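Local coordinates for purine nucleoside phosphorylase (Thermus thermophilus, PDB 6TK9), which probably catalyses the reversible phosphorolysis of purine nucleosides such as inosine and guanosine, giving the free purine base and ribose 1-phosphate, at residues D36-V41 / K72-Y77; T106-S111 / R265-E270; I125-D130 / E165-V170. One frame throughout, in Å; residues are numbered along the deposited sequence.

Interaction 1: residues D36-V41 / K72-Y77; sequences DEVEKV and KPVLVY
Val-38 packs on Val-76 and, more loosely, on Val-74, two side chains two residues apart on strand 72-78 of the mixed sheet in this phosphorylase-superfamily alpha/beta fold. The nearest approach is between methyls, Val-38 CG2 to Val-76 CG2 at 3.9 Å, the two side chains lying alongside each other and heading in reversed directions. The second methyl of Val-38 serves the neighbouring valine at longer range: CG1 stands 4.5 Å from Val-74 CG2. Both touching methyls of the closer pair sit beside their own backbone N, because in Val-38 (chi1 177°) and Val-76 (chi1 179°) it is CG1 that lies anti to that nitrogen. The three valines are shut off from solvent and meet through methyl groups alone.

Further out, Leu-69 touches Val-38 and Val-74 alike, while Leu-25 and Leu-27 of strand 23-27 touch Val-76. The backbone carrying Val-38 joins the sheet just after it, where Glu-39 pairs with Arg-68 and Val-41 with Leu-66. Strand 63-66 runs antiparallel to both strand 39-45 and strand 72-78. The turn ahead of Glu-39 is tied by Lys-40, whose side chain folds back along its own segment. Its NZ reaches Asp-36 O in a weak bond of 3.2 Å and grips Val-38 O at 2.8 Å, in the carbonyl plane with a C=O...N angle of 153°.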
# COMPACT_ATOMS: atom_id res chain seq x y z
N ASP A 36 -38.73 -12.13 18.19
CA ASP A 36 -39.95 -12.04 19.03
C ASP A 36 -41.13 -11.53 18.19
O ASP A 36 -42.27 -11.78 18.56
CB ASP A 36 -39.67 -11.17 20.25
CG ASP A 36 -38.75 -11.85 21.26
OD1 ASP A 36 -38.47 -13.05 21.10
OD2 ASP A 36 -38.37 -11.17 22.22
N GLU A 37 -40.88 -10.84 17.08
CA GLU A 37 -41.97 -10.26 16.27
C GLU A 37 -42.49 -11.34 15.31
O GLU A 37 -43.49 -11.08 14.61
CB GLU A 37 -41.48 -8.97 15.61
CG GLU A 37 -40.84 -8.01 16.60
CD GLU A 37 -40.47 -6.62 16.09
OE1 GLU A 37 -40.76 -6.35 14.90
OE2 GLU A 37 -39.90 -5.82 16.88
N VAL A 38 -41.89 -12.52 15.29
CA VAL A 38 -42.32 -13.60 14.35
C VAL A 38 -43.58 -14.29 14.91
O VAL A 38 -43.60 -14.59 16.10
CB VAL A 38 -41.20 -14.62 14.07
CG1 VAL A 38 -41.68 -15.75 13.16
CG2 VAL A 38 -39.98 -13.96 13.47
N GLU A 39 -44.58 -14.50 14.05
CA GLU A 39 -45.74 -15.39 14.28
C GLU A 39 -45.21 -16.82 14.29
O GLU A 39 -45.05 -17.37 13.20
CB GLU A 39 -46.83 -15.23 13.22
CG GLU A 39 -48.14 -15.93 13.54
CD GLU A 39 -49.07 -16.07 12.35
OE1 GLU A 39 -48.81 -15.43 11.30
OE2 GLU A 39 -50.04 -16.82 12.46
N LYS A 40 -44.92 -17.33 15.48
CA LYS A 40 -44.23 -18.62 15.71
C LYS A 40 -45.15 -19.76 15.25
O LYS A 40 -46.33 -19.72 15.59
CB LYS A 40 -43.84 -18.74 17.19
CG LYS A 40 -42.37 -18.48 17.53
CD LYS A 40 -41.91 -17.06 17.35
CE LYS A 40 -41.68 -16.29 18.64
NZ LYS A 40 -42.38 -14.98 18.62
N VAL A 41 -44.61 -20.74 14.52
CA VAL A 41 -45.23 -22.09 14.35
C VAL A 41 -44.35 -23.12 15.08
O VAL A 41 -44.91 -24.08 15.65
CB VAL A 41 -45.47 -22.41 12.86
CG1 VAL A 41 -44.20 -22.31 12.03
CG2 VAL A 41 -46.11 -23.77 12.66
N LYS A 72 -43.99 -13.20 5.11
CA LYS A 72 -43.14 -14.24 4.47
C LYS A 72 -42.99 -15.42 5.42
O LYS A 72 -42.86 -15.24 6.63
CB LYS A 72 -41.78 -13.65 4.10
CG LYS A 72 -41.83 -12.57 3.03
CD LYS A 72 -42.17 -13.08 1.64
CE LYS A 72 -43.11 -12.14 0.91
NZ LYS A 72 -43.67 -12.77 -0.31
N PRO A 73 -43.01 -16.67 4.90
CA PRO A 73 -42.59 -17.83 5.69
C PRO A 73 -41.06 -17.81 5.88
O PRO A 73 -40.35 -17.83 4.89
CB PRO A 73 -43.08 -19.06 4.89
CG PRO A 73 -43.41 -18.54 3.48
CD PRO A 73 -43.43 -17.02 3.54
N VAL A 74 -40.58 -17.77 7.13
CA VAL A 74 -39.14 -17.50 7.42
C VAL A 74 -38.59 -18.52 8.43
O VAL A 74 -39.36 -18.97 9.30
CB VAL A 74 -38.92 -16.05 7.89
CG1 VAL A 74 -39.38 -15.08 6.83
CG2 VAL A 74 -39.59 -15.75 9.22
N LEU A 75 -37.32 -18.89 8.25
CA LEU A 75 -36.45 -19.54 9.27
C LEU A 75 -35.60 -18.44 9.92
O LEU A 75 -34.82 -17.81 9.20
CB LEU A 75 -35.55 -20.59 8.60
CG LEU A 75 -34.78 -21.52 9.54
CD1 LEU A 75 -35.72 -22.35 10.40
CD2 LEU A 75 -33.88 -22.44 8.75
N VAL A 76 -35.82 -18.16 11.20
CA VAL A 76 -35.02 -17.17 11.99
C VAL A 76 -34.14 -17.95 12.98
O VAL A 76 -34.66 -18.80 13.71
CB VAL A 76 -35.94 -16.14 12.66
CG1 VAL A 76 -35.17 -15.13 13.50
CG2 VAL A 76 -36.81 -15.43 11.63
N TYR A 77 -32.83 -17.73 12.92
CA TYR A 77 -31.81 -18.17 13.90
C TYR A 77 -31.70 -17.06 14.93
O TYR A 77 -31.19 -16.02 14.57
CB TYR A 77 -30.47 -18.40 13.20
CG TYR A 77 -30.52 -19.53 12.21
CD1 TYR A 77 -30.93 -19.31 10.91
CD2 TYR A 77 -30.28 -20.83 12.59
CE1 TYR A 77 -31.03 -20.35 10.00
CE2 TYR A 77 -30.37 -21.88 11.70
CZ TYR A 77 -30.73 -21.63 10.39
OH TYR A 77 -30.80 -22.66 9.50

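Interaction 2: residues T106-S111 / R265-E270; sequences TFLLTS and RGILAE
No flat group enters the contact between Leu-108 and the pair Ile-267 and Leu-268; it is made wholly of branched aliphatic ends. The nearby ring of Phe-107 belongs to the other side of the strand, where it meets Leu-219 of helix 213-222. A single methyl does the work from the strand: Leu-108 CD2 stands 3.6 Å from Leu-268 CD1 and 4.1 Å from Ile-267 CG2, so it meets two successive residues of the helix. The side chains of Leu-108 and Leu-268 cross at a slant, whereas Ile-267 passes Leu-108 alongside and in the reverse sense. Ile-267 presents CG2 rather than its longer branch, the methyl being anti to the backbone N while CG1 lies beside it (chi1 -70°). Leu-268 reaches in differently: its CB does not aim at the strand, and it is the end of the chain that comes close. All three residues are buried, and the fit relies on van der Waals contact with no hydrogen bond across it.

Leu-108 is held in the sheet by backbone bonds to Gly-24 and Val-26, in a strand running parallel to both 23-27 and 225-235. Ile-267 also touches Leu-227 and Leu-229, so the C-terminal helix 257-270 lies over more than one strand. Helix 213-222, which receives Phe-107 and Leu-109, packs on the opposite face, giving an alpha/beta/alpha sandwich.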
# COMPACT_ATOMS: atom_id res chain seq x y z
N THR A 106 -32.83 -18.46 0.06
CA THR A 106 -32.36 -17.05 0.21
C THR A 106 -32.13 -16.78 1.70
O THR A 106 -33.04 -17.09 2.50
CB THR A 106 -33.35 -16.05 -0.40
OG1 THR A 106 -33.43 -16.31 -1.80
CG2 THR A 106 -32.94 -14.60 -0.24
N PHE A 107 -30.96 -16.22 2.04
CA PHE A 107 -30.50 -16.00 3.43
C PHE A 107 -30.04 -14.57 3.62
O PHE A 107 -29.28 -14.08 2.78
CB PHE A 107 -29.36 -16.95 3.78
CG PHE A 107 -29.79 -18.19 4.52
CD1 PHE A 107 -30.19 -19.31 3.83
CD2 PHE A 107 -29.74 -18.23 5.90
CE1 PHE A 107 -30.57 -20.46 4.52
CE2 PHE A 107 -30.12 -19.37 6.59
CZ PHE A 107 -30.53 -20.48 5.90
N LEU A 108 -30.49 -13.95 4.71
CA LEU A 108 -30.06 -12.62 5.20
C LEU A 108 -29.16 -12.88 6.41
O LEU A 108 -29.67 -13.33 7.43
CB LEU A 108 -31.29 -11.78 5.60
CG LEU A 108 -32.01 -11.01 4.48
CD1 LEU A 108 -32.37 -11.89 3.28
CD2 LEU A 108 -33.27 -10.33 5.01
N LEU A 109 -27.86 -12.66 6.29
CA LEU A 109 -26.93 -12.84 7.44
C LEU A 109 -26.68 -11.48 8.08
O LEU A 109 -26.23 -10.59 7.37
CB LEU A 109 -25.64 -13.48 6.93
CG LEU A 109 -25.82 -14.74 6.10
CD1 LEU A 109 -24.51 -15.13 5.45
CD2 LEU A 109 -26.36 -15.88 6.95
N THR A 110 -26.98 -11.33 9.37
CA THR A 110 -26.86 -10.06 10.12
C THR A 110 -25.84 -10.26 11.24
O THR A 110 -25.76 -11.39 11.77
CB THR A 110 -28.22 -9.57 10.65
OG1 THR A 110 -28.53 -10.20 11.90
CG2 THR A 110 -29.34 -9.79 9.65
N SER A 111 -25.11 -9.20 11.58
CA SER A 111 -24.00 -9.20 12.57
C SER A 111 -23.88 -7.80 13.19
O SER A 111 -24.31 -6.82 12.55
CB SER A 111 -22.70 -9.62 11.91
OG SER A 111 -22.49 -8.89 10.71
N ARG A 265 -37.40 -5.78 7.54
CA ARG A 265 -38.83 -5.95 7.15
C ARG A 265 -39.02 -5.40 5.73
O ARG A 265 -39.61 -6.12 4.91
CB ARG A 265 -39.77 -5.25 8.14
CG ARG A 265 -39.98 -5.98 9.46
CD ARG A 265 -40.69 -5.06 10.44
NE ARG A 265 -41.00 -5.73 11.69
CZ ARG A 265 -41.96 -6.64 11.86
NH1 ARG A 265 -42.72 -7.01 10.84
NH2 ARG A 265 -42.15 -7.18 13.05
N GLY A 266 -38.54 -4.18 5.47
CA GLY A 266 -38.58 -3.54 4.14
C GLY A 266 -38.10 -4.48 3.05
O GLY A 266 -38.83 -4.66 2.05
N ILE A 267 -36.94 -5.10 3.26
CA ILE A 267 -36.31 -6.07 2.32
C ILE A 267 -37.20 -7.32 2.22
O ILE A 267 -37.58 -7.67 1.09
CB ILE A 267 -34.88 -6.40 2.80
CG1 ILE A 267 -33.96 -5.19 2.61
CG2 ILE A 267 -34.34 -7.64 2.11
CD1 ILE A 267 -32.79 -5.14 3.57
N LEU A 268 -37.50 -7.98 3.34
CA LEU A 268 -38.39 -9.17 3.41
C LEU A 268 -39.64 -8.97 2.55
O LEU A 268 -40.07 -9.95 1.92
CB LEU A 268 -38.82 -9.44 4.86
CG LEU A 268 -38.33 -10.75 5.47
CD1 LEU A 268 -36.82 -10.83 5.44
CD2 LEU A 268 -38.82 -10.87 6.90
N ALA A 269 -40.23 -7.77 2.54
CA ALA A 269 -41.54 -7.52 1.91
C ALA A 269 -41.41 -7.65 0.39
O ALA A 269 -42.42 -7.98 -0.24
CB ALA A 269 -42.07 -6.17 2.30
N GLU A 270 -40.22 -7.44 -0.16
CA GLU A 270 -39.98 -7.40 -1.63
C GLU A 270 -39.50 -8.76 -2.16
O GLU A 270 -39.43 -8.89 -3.38
CB GLU A 270 -38.97 -6.31 -1.99
CG GLU A 270 -39.23 -4.96 -1.31
CD GLU A 270 -40.35 -4.10 -1.89
OE1 GLU A 270 -41.52 -4.56 -1.89
OE2 GLU A 270 -40.05 -2.97 -2.32

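Interaction 3: residues I125-D130 / E165-V170; sequences IMLHLD and ELARKV
Leu-127 turns both of its methyls onto Ala-167, straddling the CB that stands up from helix 161-173. The distances are almost even, 3.6 Å from Leu-127 CD1 and 3.8 Å from Leu-127 CD2 to Ala-167 CB. The CB of each residue faces the other segment, and the 7.3 Å between the CA atoms of Leu-127 and Ala-167 is consistent with the small side chain of Ala-167.

Farther along, Leu-129 and Arg-168 meet at about a right angle. Neither aims its CB at the partner, yet their ends converge: Leu-129 CD2 lies 4.1 Å from Arg-168 NH2, approaching the guanidinium obliquely. Arg-168 spans the distance because it is extended from CG to NE, starting with CG beside the backbone N (chi1 -78°). Its charge is met chiefly by Glu-180, in a salt bridge through NH2, and Glu-165 OE1 adds a long ion pair, 3.8 Å from Arg-168 NH1 at the edge of the guanidinium and in its plane. These carboxylates probably help to fix the group beside the leucine. Arg-119 of a neighbouring subunit packs on Leu-129, so this edge lies at a subunit interface.

Strand 124-133, helix 161-173 and strand 179-185 form a beta-alpha-beta crossover, the two strands being adjacent and parallel. Leu-127 pairs through its backbone with Phe-179 and Gly-181, and its side chain also touches Leu-227 and Leu-229 of strand 225-235.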
# COMPACT_ATOMS: atom_id res chain seq x y z
N ILE A 125 -25.80 1.36 9.28
CA ILE A 125 -26.01 -0.00 8.72
C ILE A 125 -25.18 -0.13 7.44
O ILE A 125 -25.21 0.81 6.58
CB ILE A 125 -27.51 -0.23 8.49
CG1 ILE A 125 -28.32 -0.11 9.78
CG2 ILE A 125 -27.75 -1.55 7.79
CD1 ILE A 125 -29.81 -0.25 9.58
N MET A 126 -24.44 -1.23 7.31
CA MET A 126 -23.53 -1.50 6.17
C MET A 126 -24.06 -2.73 5.45
O MET A 126 -24.10 -3.78 6.08
CB MET A 126 -22.07 -1.73 6.59
CG MET A 126 -21.11 -1.86 5.40
SD MET A 126 -19.46 -2.51 5.83
CE MET A 126 -19.69 -4.26 5.57
N LEU A 127 -24.48 -2.55 4.21
CA LEU A 127 -24.70 -3.64 3.24
C LEU A 127 -23.34 -4.25 2.90
O LEU A 127 -22.40 -3.49 2.63
CB LEU A 127 -25.36 -3.03 2.01
CG LEU A 127 -25.59 -3.96 0.83
CD1 LEU A 127 -26.55 -5.07 1.22
CD2 LEU A 127 -26.12 -3.18 -0.37
N HIS A 128 -23.23 -5.57 2.93
CA HIS A 128 -22.00 -6.31 2.54
C HIS A 128 -21.94 -6.35 1.01
O HIS A 128 -22.92 -6.82 0.40
CB HIS A 128 -22.01 -7.72 3.12
CG HIS A 128 -21.85 -7.79 4.60
ND1 HIS A 128 -21.43 -8.94 5.23
CD2 HIS A 128 -22.04 -6.86 5.57
CE1 HIS A 128 -21.38 -8.72 6.53
NE2 HIS A 128 -21.74 -7.44 6.77
N LEU A 129 -20.83 -5.89 0.43
CA LEU A 129 -20.53 -6.01 -1.02
C LEU A 129 -19.57 -7.16 -1.28
O LEU A 129 -19.67 -7.74 -2.34
CB LEU A 129 -19.93 -4.70 -1.51
CG LEU A 129 -20.90 -3.53 -1.46
CD1 LEU A 129 -20.27 -2.29 -2.07
CD2 LEU A 129 -22.19 -3.89 -2.17
N ASP A 130 -18.67 -7.45 -0.34
CA ASP A 130 -17.66 -8.55 -0.46
C ASP A 130 -17.06 -8.85 0.91
O ASP A 130 -17.37 -8.12 1.89
CB ASP A 130 -16.56 -8.16 -1.44
CG ASP A 130 -15.97 -9.31 -2.23
OD1 ASP A 130 -16.45 -10.43 -2.04
OD2 ASP A 130 -15.01 -9.06 -3.00
N GLU A 165 -29.03 -4.56 -5.03
CA GLU A 165 -29.83 -3.50 -5.68
C GLU A 165 -31.09 -3.30 -4.83
O GLU A 165 -31.44 -2.12 -4.56
CB GLU A 165 -30.14 -3.82 -7.15
CG GLU A 165 -28.91 -3.83 -8.05
CD GLU A 165 -28.50 -2.51 -8.71
OE1 GLU A 165 -28.37 -1.47 -8.00
OE2 GLU A 165 -28.28 -2.53 -9.95
N LEU A 166 -31.70 -4.40 -4.38
CA LEU A 166 -32.93 -4.36 -3.55
C LEU A 166 -32.66 -3.62 -2.25
O LEU A 166 -33.48 -2.77 -1.85
CB LEU A 166 -33.42 -5.79 -3.26
CG LEU A 166 -34.75 -5.85 -2.52
CD1 LEU A 166 -35.91 -5.55 -3.47
CD2 LEU A 166 -34.95 -7.19 -1.85
N ALA A 167 -31.54 -3.94 -1.60
CA ALA A 167 -31.11 -3.35 -0.32
C ALA A 167 -30.95 -1.85 -0.53
O ALA A 167 -31.30 -1.10 0.41
CB ALA A 167 -29.83 -4.00 0.17
N ARG A 168 -30.48 -1.42 -1.70
CA ARG A 168 -30.30 0.03 -2.03
C ARG A 168 -31.67 0.70 -2.23
O ARG A 168 -31.88 1.79 -1.65
CB ARG A 168 -29.42 0.20 -3.27
CG ARG A 168 -27.94 0.03 -2.97
CD ARG A 168 -27.19 -0.37 -4.21
NE ARG A 168 -25.76 -0.37 -3.94
CZ ARG A 168 -24.83 -0.77 -4.79
NH1 ARG A 168 -25.18 -1.19 -6.00
NH2 ARG A 168 -23.55 -0.75 -4.45
N LYS A 169 -32.56 0.07 -2.99
CA LYS A 169 -33.93 0.58 -3.27
C LYS A 169 -34.66 0.79 -1.94
O LYS A 169 -35.24 1.88 -1.71
CB LYS A 169 -34.64 -0.40 -4.21
CG LYS A 169 -35.86 0.17 -4.92
CD LYS A 169 -36.20 -0.55 -6.21
CE LYS A 169 -37.54 -0.14 -6.77
NZ LYS A 169 -38.63 -0.42 -5.81
N VAL A 170 -34.59 -0.19 -1.03
CA VAL A 170 -35.39 -0.13 0.22
C VAL A 170 -34.82 0.97 1.12
O VAL A 170 -35.61 1.59 1.82
CB VAL A 170 -35.45 -1.49 0.93
CG1 VAL A 170 -36.11 -1.40 2.31
CG2 VAL A 170 -36.15 -2.53 0.07

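In the fold
All three contacts reach the same mixed sheet, and interaction 2 lies between the others. Its centre is about 12 Å from that of interaction 1 and about 10 Å from that of interaction 3, whereas the centres of 1 and 3 are about 22 Å apart and their nearest atoms about 10 Å. Helix 257-270 takes part in both connections. Toward interaction 1, Arg-265 NH2 forms a salt bridge with Glu-37 OE1, and Val-74 CG1 lies 4.2 Å from Leu-268 CD2; between the strands, Tyr-77 CE1 packs 3.7 Å from Phe-107 CE2. Toward interaction 3 the helix packs on helix 161-173, with Glu-270 CB 3.5 Å from Leu-166 CD1 and Gly-266 CA 3.7 Å from Val-170 CG1.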